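Local coordinates for acyl-coenzyme A oxidase 3 (Yarrowia lipolytica, PDB 5YS9), which oxidises acyl-CoA substrates to (2E)-enoyl-CoA with FAD as cofactor, passing electrons to oxygen to give hydrogen peroxide in peroxisomal beta-oxidation, at residues 142-145 against 146-150; 128-131 against 132-135; 271-275 against 276-280; 93-96 against 97-100. One frame throughout, in Å; residues are numbered along the deposited sequence.

Interaction 1 of 4, residues 142-145 against 146-150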
loop_
_atom_site.group_PDB
_atom_site.type_symbol
_atom_site.label_atom_id
_atom_site.label_comp_id
_atom_site.label_asym_id
_atom_site.label_seq_id
_atom_site.Cartn_x
_atom_site.Cartn_y
_atom_site.Cartn_z
ATOM N N TYR A 142 27.107 -12.225 30.284
ATOM C CA TYR A 142 27.222 -12.761 28.909
ATOM C C TYR A 142 27.739 -14.208 28.905
ATOM O O TYR A 142 27.077 -15.093 28.385
ATOM C CB TYR A 142 28.145 -11.868 28.033
ATOM C CG TYR A 142 28.232 -12.283 26.579
ATOM C CD1 TYR A 142 27.194 -11.988 25.722
ATOM C CD2 TYR A 142 29.336 -12.980 26.070
ATOM C CE1 TYR A 142 27.226 -12.358 24.392
ATOM C CE2 TYR A 142 29.388 -13.351 24.727
ATOM C CZ TYR A 142 28.304 -13.035 23.895
ATOM O OH TYR A 142 28.233 -13.351 22.552
ATOM N N ASP A 143 28.890 -14.445 29.525
ATOM C CA ASP A 143 29.547 -15.758 29.478
ATOM C C ASP A 143 28.651 -16.819 30.084
ATOM O O ASP A 143 28.625 -17.961 29.593
ATOM C CB ASP A 143 30.908 -15.759 30.217
ATOM C CG ASP A 143 32.018 -14.939 29.499
ATOM O OD1 ASP A 143 31.868 -14.556 28.309
ATOM O OD2 ASP A 143 33.060 -14.678 30.161
ATOM N N TYR A 144 27.918 -16.444 31.142
ATOM C CA TYR A 144 26.979 -17.370 31.792
ATOM C C TYR A 144 25.857 -17.849 30.854
ATOM O O TYR A 144 25.618 -19.045 30.723
ATOM C CB TYR A 144 26.360 -16.737 33.018
ATOM C CG TYR A 144 25.291 -17.589 33.691
ATOM C CD1 TYR A 144 25.653 -18.639 34.535
ATOM C CD2 TYR A 144 23.907 -17.325 33.496
ATOM C CE1 TYR A 144 24.696 -19.409 35.169
ATOM C CE2 TYR A 144 22.931 -18.094 34.136
ATOM C CZ TYR A 144 23.337 -19.122 34.972
ATOM O OH TYR A 144 22.441 -19.871 35.629
ATOM N N TRP A 145 25.192 -16.899 30.201
ATOM C CA TRP A 145 24.121 -17.214 29.264
ATOM C C TRP A 145 24.645 -18.026 28.070
ATOM O O TRP A 145 23.965 -18.983 27.647
ATOM C CB TRP A 145 23.331 -15.951 28.854
ATOM C CG TRP A 145 22.662 -15.302 30.034
ATOM C CD1 TRP A 145 22.966 -14.100 30.566
ATOM C CD2 TRP A 145 21.617 -15.854 30.858
ATOM N NE1 TRP A 145 22.185 -13.851 31.660
ATOM C CE2 TRP A 145 21.344 -14.912 31.865
ATOM C CE3 TRP A 145 20.893 -17.057 30.847
ATOM C CZ2 TRP A 145 20.352 -15.117 32.846
ATOM C CZ3 TRP A 145 19.901 -17.271 31.840
ATOM C CH2 TRP A 145 19.657 -16.320 32.820
ATOM N N VAL A 146 25.863 -17.720 27.601
ATOM C CA VAL A 146 26.515 -18.531 26.545
ATOM C C VAL A 146 26.819 -19.970 27.031
ATOM O O VAL A 146 26.622 -20.936 26.301
ATOM C CB VAL A 146 27.810 -17.870 26.014
ATOM C CG1 VAL A 146 28.466 -18.734 24.948
ATOM C CG2 VAL A 146 27.524 -16.492 25.435
ATOM N N ARG A 147 27.246 -20.131 28.272
ATOM C CA ARG A 147 27.427 -21.502 28.810
ATOM C C ARG A 147 26.115 -22.272 28.941
ATOM O O ARG A 147 26.099 -23.472 28.762
ATOM C CB ARG A 147 28.226 -21.505 30.122
ATOM C CG ARG A 147 29.722 -21.675 29.860
ATOM C CD ARG A 147 30.666 -21.119 30.926
ATOM N NE ARG A 147 30.041 -20.935 32.247
ATOM C CZ ARG A 147 30.001 -19.789 32.940
ATOM N NH1 ARG A 147 30.550 -18.660 32.477
ATOM N NH2 ARG A 147 29.390 -19.771 34.118
ATOM N N LYS A 148 25.021 -21.561 29.209
ATOM C CA LYS A 148 23.666 -22.132 29.169
ATOM C C LYS A 148 23.165 -22.408 27.747
ATOM O O LYS A 148 22.050 -22.877 27.593
ATOM C CB LYS A 148 22.677 -21.184 29.864
ATOM C CG LYS A 148 22.106 -21.670 31.180
ATOM C CD LYS A 148 23.157 -21.867 32.258
ATOM C CE LYS A 148 23.218 -23.307 32.732
ATOM N NZ LYS A 148 22.205 -23.554 33.793
ATOM N N GLY A 149 23.942 -22.040 26.722
ATOM C CA GLY A 149 23.654 -22.393 25.342
ATOM C C GLY A 149 23.117 -21.263 24.469
ATOM O O GLY A 149 22.681 -21.513 23.354
ATOM N N ALA A 150 23.179 -20.019 24.930
ATOM C CA ALA A 150 22.488 -18.942 24.239
ATOM C C ALA A 150 23.121 -18.514 22.908
ATOM O O ALA A 150 22.423 -18.033 22.030
ATOM C CB ALA A 150 22.345 -17.762 25.164
#
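Val146 lays one methyl over a face of the Tyr142 ring: CG2 stands 3.9 Å from the ring centroid and 19° off the normal, a CH-pi contact displaced toward the CE2 rim. Tyr142 has CG anti to its own N (chi1 -175°), which sets the ring alongside the next turn. The same relation recurs two residues on, where Lys148 curls back so that CD sits over one face of the Tyr144 ring, 4.2 Å from its centroid. Three bends in the lysine chain make this possible, and the methylene, more than the ammonium, does the touching. Arg147 reaches the same tyrosine differently. Its guanidinium plane is turned 78° from the ring, with Arg147 NH2 at the ring edge 3.9 Å from Tyr144 CD1, while Tyr144 CA lies over a guanidinium face.

The helix ends here. Lys148 N still bonds to Tyr144 O, but Gly149 takes a positive phi, and the chain closes in a Schellman motif with Ala150 N donating to Trp145 O at 3.0 Å and Gly149 N to Val146 O. Ala150 CB is folded back onto the Trp145 carbonyl. Helix 139-147 lies against helix 116-136, with Tyr142 and Ala150 on Met130, Trp145 on Ile133, and Tyr142 OH hydrogen-bonded to Arg134; Trp145 also reaches Asn275, just beyond strand 262-272.

Interaction 2 of 4, residues 128-131 against 132-135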
loop_
_atom_site.group_PDB
_atom_site.type_symbol
_atom_site.label_atom_id
_atom_site.label_comp_id
_atom_site.label_asym_id
_atom_site.label_seq_id
_atom_site.Cartn_x
_atom_site.Cartn_y
_atom_site.Cartn_z
ATOM N N LEU A 128 18.190 -9.292 18.634
ATOM C CA LEU A 128 17.617 -8.585 19.764
ATOM C C LEU A 128 17.964 -9.127 21.138
ATOM O O LEU A 128 18.455 -8.403 21.970
ATOM C CB LEU A 128 16.105 -8.517 19.624
ATOM C CG LEU A 128 15.511 -7.951 18.356
ATOM C CD1 LEU A 128 14.022 -8.208 18.344
ATOM C CD2 LEU A 128 15.788 -6.471 18.310
ATOM N N PHE A 129 17.805 -10.421 21.344
ATOM C CA PHE A 129 18.162 -11.029 22.649
ATOM C C PHE A 129 19.657 -11.094 22.876
ATOM O O PHE A 129 20.117 -10.688 23.914
ATOM C CB PHE A 129 17.617 -12.443 22.833
ATOM C CG PHE A 129 18.015 -13.076 24.166
ATOM C CD1 PHE A 129 17.291 -12.813 25.318
ATOM C CD2 PHE A 129 19.126 -13.928 24.256
ATOM C CE1 PHE A 129 17.635 -13.393 26.539
ATOM C CE2 PHE A 129 19.499 -14.500 25.483
ATOM C CZ PHE A 129 18.738 -14.236 26.627
ATOM N N MET A 130 20.381 -11.661 21.918
ATOM C CA MET A 130 21.848 -11.689 21.951
ATOM C C MET A 130 22.451 -10.272 22.000
ATOM O O MET A 130 23.431 -10.049 22.687
ATOM C CB MET A 130 22.428 -12.447 20.763
ATOM C CG MET A 130 22.291 -13.957 20.829
ATOM S SD MET A 130 22.739 -14.677 22.420
ATOM C CE MET A 130 24.518 -14.521 22.335
ATOM N N GLY A 131 21.829 -9.327 21.305
ATOM C CA GLY A 131 22.199 -7.924 21.384
ATOM C C GLY A 131 22.072 -7.337 22.750
ATOM O O GLY A 131 22.911 -6.557 23.147
ATOM N N ALA A 132 21.006 -7.689 23.458
ATOM C CA ALA A 132 20.758 -7.174 24.810
ATOM C C ALA A 132 21.734 -7.733 25.827
ATOM O O ALA A 132 22.274 -6.977 26.588
ATOM C CB ALA A 132 19.350 -7.490 25.242
ATOM N N ILE A 133 21.939 -9.045 25.859
ATOM C CA ILE A 133 22.870 -9.645 26.837
ATOM C C ILE A 133 24.346 -9.248 26.589
ATOM O O ILE A 133 25.108 -9.095 27.533
ATOM C CB ILE A 133 22.716 -11.194 26.989
ATOM C CG1 ILE A 133 22.854 -11.931 25.656
ATOM C CG2 ILE A 133 21.369 -11.559 27.620
ATOM C CD1 ILE A 133 23.237 -13.404 25.803
ATOM N N ARG A 134 24.721 -9.075 25.319
ATOM C CA ARG A 134 26.048 -8.604 24.916
ATOM C C ARG A 134 26.185 -7.090 25.131
ATOM O O ARG A 134 27.151 -6.645 25.700
ATOM C CB ARG A 134 26.323 -8.982 23.471
ATOM C CG ARG A 134 27.784 -8.883 23.006
ATOM C CD ARG A 134 28.048 -9.795 21.796
ATOM N NE ARG A 134 26.977 -9.699 20.768
ATOM C CZ ARG A 134 26.526 -10.691 19.974
ATOM N NH1 ARG A 134 27.023 -11.933 20.037
ATOM N NH2 ARG A 134 25.555 -10.432 19.096
ATOM N N GLY A 135 25.206 -6.320 24.691
ATOM C CA GLY A 135 25.206 -4.888 24.874
ATOM C C GLY A 135 25.020 -4.401 26.306
ATOM O O GLY A 135 25.578 -3.365 26.674
#
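Ile133 places CG1 between its backbone N and carbonyl carbon (chi1 55°), an arrangement that sends its two branches to different neighbours one turn back. Ile133 CD1 reaches the thioether of Met130, 3.6 Å from Met130 SD, where the methionine chain turns its sulfur and methyl toward it. Ile133 CG2 instead lies over a face of the Phe129 ring, 4.3 Å from the centroid and 26° off the normal, as a CH-pi contact. The phenyl group is swung there by chi1 179°, and Phe129 CZ lies 3.9 Å from Ile133 CG2.

The Arg134 chain folds back with Met130 O over one guanidinium face, though not bonded to it; Met130 O instead takes the backbone N-H of Arg134 N at 3.1 Å. Regular i to i+4 bonds run through the stretch: Ile133 N bonds to Phe129 O, and Gly135 N to Gly131 O at 2.8 Å. Helix 139-147 covers this face of helix 116-136 and supplies Tyr142 as the partner of the Arg134 guanidinium. Ile133 also meets Leu277 in the loop after strand 262-272, while the Leu128 side chain comes within about 4 Å, nearest atoms, of a bound FAD.

Interaction 3 of 4, residues 271-275 against 276-280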
loop_
_atom_site.group_PDB
_atom_site.type_symbol
_atom_site.label_atom_id
_atom_site.label_comp_id
_atom_site.label_asym_id
_atom_site.label_seq_id
_atom_site.Cartn_x
_atom_site.Cartn_y
_atom_site.Cartn_z
ATOM N N ILE A 271 12.932 -13.634 40.129
ATOM C CA ILE A 271 14.221 -13.896 39.470
ATOM C C ILE A 271 15.391 -13.441 40.360
ATOM O O ILE A 271 15.228 -12.498 41.124
ATOM C CB ILE A 271 14.365 -13.224 38.074
ATOM C CG1 ILE A 271 14.290 -11.721 38.161
ATOM C CG2 ILE A 271 13.326 -13.748 37.088
ATOM C CD1 ILE A 271 14.692 -11.059 36.874
ATOM N N PRO A 272 16.575 -14.075 40.235
ATOM C CA PRO A 272 17.696 -13.526 41.023
ATOM C C PRO A 272 18.058 -12.099 40.562
ATOM O O PRO A 272 17.839 -11.771 39.396
ATOM C CB PRO A 272 18.840 -14.526 40.762
ATOM C CG PRO A 272 18.199 -15.753 40.177
ATOM C CD PRO A 272 17.003 -15.223 39.410
ATOM N N ARG A 273 18.558 -11.262 41.471
ATOM C CA ARG A 273 19.175 -9.954 41.120
ATOM C C ARG A 273 20.158 -10.009 39.920
ATOM O O ARG A 273 20.212 -9.102 39.055
ATOM C CB ARG A 273 19.943 -9.398 42.327
ATOM C CG ARG A 273 20.402 -7.945 42.220
ATOM C CD ARG A 273 21.186 -7.497 43.475
ATOM N NE ARG A 273 22.621 -7.712 43.238
ATOM C CZ ARG A 273 23.361 -8.704 43.718
ATOM N NH1 ARG A 273 24.628 -8.793 43.353
ATOM N NH2 ARG A 273 22.863 -9.592 44.558
ATOM N N GLN A 274 20.922 -11.088 39.860
ATOM C CA GLN A 274 21.969 -11.227 38.858
ATOM C C GLN A 274 21.412 -11.338 37.415
ATOM O O GLN A 274 22.188 -11.317 36.433
ATOM C CB GLN A 274 22.845 -12.447 39.190
ATOM C CG GLN A 274 23.696 -12.325 40.446
ATOM C CD GLN A 274 23.004 -12.669 41.764
ATOM O OE1 GLN A 274 21.791 -12.928 41.838
ATOM N NE2 GLN A 274 23.788 -12.656 42.832
ATOM N N ASN A 275 20.085 -11.472 37.291
ATOM C CA ASN A 275 19.473 -11.642 35.989
ATOM C C ASN A 275 19.275 -10.325 35.325
ATOM O O ASN A 275 19.115 -10.292 34.119
ATOM C CB ASN A 275 18.139 -12.380 36.075
ATOM C CG ASN A 275 18.287 -13.888 36.066
ATOM O OD1 ASN A 275 17.365 -14.594 35.685
ATOM N ND2 ASN A 275 19.429 -14.389 36.474
ATOM N N MET A 276 19.244 -9.253 36.109
ATOM C CA MET A 276 19.284 -7.902 35.574
ATOM C C MET A 276 20.602 -7.710 34.902
ATOM O O MET A 276 21.632 -8.006 35.492
ATOM C CB MET A 276 19.183 -6.871 36.674
ATOM C CG MET A 276 19.331 -5.432 36.176
ATOM S SD MET A 276 19.164 -4.254 37.541
ATOM C CE MET A 276 19.698 -2.747 36.707
ATOM N N LEU A 277 20.579 -7.172 33.692
ATOM C CA LEU A 277 21.828 -6.929 32.954
ATOM C C LEU A 277 22.472 -5.624 33.444
ATOM O O LEU A 277 21.816 -4.606 33.500
ATOM C CB LEU A 277 21.556 -6.919 31.451
ATOM C CG LEU A 277 21.053 -8.250 30.870
ATOM C CD1 LEU A 277 20.658 -8.015 29.430
ATOM C CD2 LEU A 277 22.072 -9.373 30.970
ATOM N N MET A 278 23.745 -5.658 33.826
ATOM C CA MET A 278 24.302 -4.554 34.643
ATOM C C MET A 278 25.553 -3.840 34.145
ATOM O O MET A 278 26.212 -3.174 34.927
ATOM C CB MET A 278 24.514 -5.004 36.103
ATOM C CG MET A 278 23.236 -5.153 36.931
ATOM S SD MET A 278 23.673 -5.577 38.637
ATOM C CE MET A 278 22.232 -6.422 39.297
ATOM N N LYS A 279 25.844 -3.915 32.852
ATOM C CA LYS A 279 26.945 -3.131 32.255
ATOM C C LYS A 279 26.835 -1.622 32.552
ATOM O O LYS A 279 27.822 -0.992 32.908
ATOM C CB LYS A 279 27.019 -3.373 30.731
ATOM C CG LYS A 279 28.124 -2.612 29.996
ATOM C CD LYS A 279 28.556 -3.281 28.695
ATOM C CE LYS A 279 29.318 -2.299 27.811
ATOM N NZ LYS A 279 30.462 -2.918 27.074
ATOM N N TYR A 280 25.631 -1.071 32.403
ATOM C CA TYR A 280 25.384 0.354 32.560
ATOM C C TYR A 280 24.780 0.708 33.900
ATOM O O TYR A 280 25.288 1.595 34.576
ATOM C CB TYR A 280 24.520 0.879 31.424
ATOM C CG TYR A 280 25.217 0.748 30.106
ATOM C CD1 TYR A 280 26.431 1.397 29.882
ATOM C CD2 TYR A 280 24.695 -0.055 29.071
ATOM C CE1 TYR A 280 27.104 1.272 28.683
ATOM C CE2 TYR A 280 25.356 -0.171 27.844
ATOM C CZ TYR A 280 26.560 0.500 27.665
ATOM O OH TYR A 280 27.264 0.411 26.502
#
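After strand 262-272 the chain makes one short 3-10 turn, Asn275 N bonding to Pro272 O and Met276 N to Arg273 O at 3.1 Å, before Met276 and Leu277 run on extended. Arg273 and Met278 meet across this turn, their side chains crossing at about a right angle. The extended thioether chain of Met278 carries its terminal methyl back to the arginine, so that Met278 CE rests 3.8 Å from Arg273 CG and 3.4 Å from Arg273 O. With CG anti to the arginine's own N (chi1 -168°), the aliphatic part of Arg273 lies beside that methyl, and a bend at chi3 then turns the guanidinium group off to other partners: NH2 forms a salt bridge with Asp185 and NE bonds to the Val283 carbonyl. The methionine thus packs on the apolar shaft while the charge is paired outside the turn.

Met276 brings CB to 3.4 Å from Arg273 O, but its fully extended chain leads away, against Phe187, Phe229 and Val283. Gln141 bonds through its amide to Met276 O and Met278 N, tying helix 139-147 to the loop. The arrangement is a single 3-10 turn at the end of strand 262-272, which leads the chain out of the beta-sheet of the acyl-CoA dehydrogenase-type middle domain into the loop before strand 282-283.

Interaction 4 of 4, residues 93-96 against 97-100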
loop_
_atom_site.group_PDB
_atom_site.type_symbol
_atom_site.label_atom_id
_atom_site.label_comp_id
_atom_site.label_asym_id
_atom_site.label_seq_id
_atom_site.Cartn_x
_atom_site.Cartn_y
_atom_site.Cartn_z
ATOM N N SER A 93 21.651 -22.238 10.466
ATOM C CA SER A 93 22.490 -22.504 11.613
ATOM C C SER A 93 23.838 -23.146 11.323
ATOM O O SER A 93 24.777 -22.950 12.081
ATOM C CB SER A 93 21.724 -23.275 12.681
ATOM O OG SER A 93 22.338 -24.472 12.984
ATOM N N GLY A 94 23.943 -23.867 10.216
ATOM C CA GLY A 94 25.226 -24.369 9.729
ATOM C C GLY A 94 26.289 -23.319 9.412
ATOM O O GLY A 94 27.467 -23.618 9.441
ATOM N N HIS A 95 25.888 -22.090 9.106
ATOM C CA HIS A 95 26.852 -21.059 8.733
ATOM C C HIS A 95 27.334 -20.259 9.973
ATOM O O HIS A 95 28.228 -19.444 9.880
ATOM C CB HIS A 95 26.250 -20.129 7.644
ATOM C CG HIS A 95 25.688 -20.856 6.439
ATOM N ND1 HIS A 95 26.484 -21.440 5.470
ATOM C CD2 HIS A 95 24.405 -21.068 6.039
ATOM C CE1 HIS A 95 25.717 -21.985 4.539
ATOM N NE2 HIS A 95 24.454 -21.785 4.871
ATOM N N TRP A 96 26.758 -20.478 11.141
ATOM C CA TRP A 96 27.144 -19.657 12.281
ATOM C C TRP A 96 28.565 -19.905 12.699
ATOM O O TRP A 96 29.236 -19.000 13.159
ATOM C CB TRP A 96 26.276 -19.928 13.492
ATOM C CG TRP A 96 24.886 -19.693 13.262
ATOM C CD1 TRP A 96 24.309 -18.989 12.235
ATOM C CD2 TRP A 96 23.838 -20.130 14.096
ATOM N NE1 TRP A 96 22.959 -18.983 12.384
ATOM C CE2 TRP A 96 22.637 -19.672 13.525
ATOM C CE3 TRP A 96 23.794 -20.871 15.281
ATOM C CZ2 TRP A 96 21.384 -19.937 14.104
ATOM C CZ3 TRP A 96 22.553 -21.149 15.855
ATOM C CH2 TRP A 96 21.364 -20.679 15.262
ATOM N N LYS A 97 28.989 -21.150 12.587
ATOM C CA LYS A 97 30.341 -21.507 12.932
ATOM C C LYS A 97 31.321 -20.673 12.119
ATOM O O LYS A 97 32.215 -20.074 12.700
ATOM C CB LYS A 97 30.593 -23.002 12.698
ATOM C CG LYS A 97 31.783 -23.557 13.472
ATOM C CD LYS A 97 32.483 -24.651 12.672
ATOM C CE LYS A 97 33.619 -25.310 13.449
ATOM N NZ LYS A 97 34.242 -26.388 12.638
ATOM N N LYS A 98 31.188 -20.769 10.797
ATOM C CA LYS A 98 32.017 -20.139 9.752
ATOM C C LYS A 98 32.034 -18.617 9.477
ATOM O O LYS A 98 33.065 -18.060 9.151
ATOM C CB LYS A 98 31.806 -20.885 8.427
ATOM C CG LYS A 98 30.462 -21.593 8.290
ATOM C CD LYS A 98 30.465 -22.654 7.193
ATOM C CE LYS A 98 29.989 -22.105 5.854
ATOM N NZ LYS A 98 30.493 -22.894 4.691
ATOM N N ASP A 99 30.877 -17.983 9.546
ATOM C CA ASP A 99 30.621 -16.585 9.103
ATOM C C ASP A 99 31.260 -15.526 10.006
ATOM O O ASP A 99 31.158 -15.622 11.223
ATOM C CB ASP A 99 29.116 -16.260 9.165
ATOM C CG ASP A 99 28.329 -16.698 7.945
ATOM O OD1 ASP A 99 28.894 -17.021 6.886
ATOM O OD2 ASP A 99 27.079 -16.688 8.031
ATOM N N THR A 100 31.812 -14.474 9.410
ATOM C CA THR A 100 32.161 -13.242 10.122
ATOM C C THR A 100 30.883 -12.417 10.355
ATOM O O THR A 100 29.883 -12.685 9.737
ATOM C CB THR A 100 33.159 -12.416 9.313
ATOM O OG1 THR A 100 32.503 -11.875 8.165
ATOM C CG2 THR A 100 34.384 -13.288 8.860
#
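His95 and Lys98 lie side by side and point the same way, the lysine CE meeting ND1 at the edge of the imidazole, near its plane, at 3.6 Å. Lower in the lysine, Lys98 CG rests 3.5 Å from His95 O. From the next position Asp99 approaches the same histidine: its OD2 comes to 3.6 Å from His95 CB, and its CB and carboxylate gather over the carbonyl oxygen. That oxygen, His95 O, accepts the backbone N-H of Asp99 N at 3.0 Å, with an angle of 155° at the hydrogen, the bond that closes the turn.

Farther out, the carboxylate is held by a salt bridge from OD2 to Arg107 NE on helix 101-111, on which His95 also packs. The Thr100 side chain caps a backbone N at the start of that helix, and its own N bonds to Glu103 OE1. The Trp96 indole lays one face over Ser93 CA, and both residues touch the second subunit, Trp96 on its Arg687 and Ser93 on its Phe684.

Direct contact is thus made mainly by methylenes and one backbone bond, while the Asp99 charge is paired beyond the turn, with Arg107. Lys98 NZ, 4.3 Å from His95 ND1, would probably disfavour a protonated imidazole.

Interaction 2 lies within helix 116-136 and interaction 1 at the end of the next helix, 139-147; the two helices pack together, so the contacts touch. Interaction 3 meets both through the chain that follows strand 262-272. Interaction 4 touches none of the others, its nearest atoms about 7 Å from those of interaction 1, and lies at the surface next to the second subunit. Chemistry follows place: 128-135 is the most buried and relies on methyl, thioether and phenyl groups; 142-150 pairs tyrosine faces with aliphatic groups at a helix end; 271-280 mixes methionine packing with an arginine whose charge is paired by Asp185; 93-100 is a surface contact of charged side chains, partly covered by the second subunit.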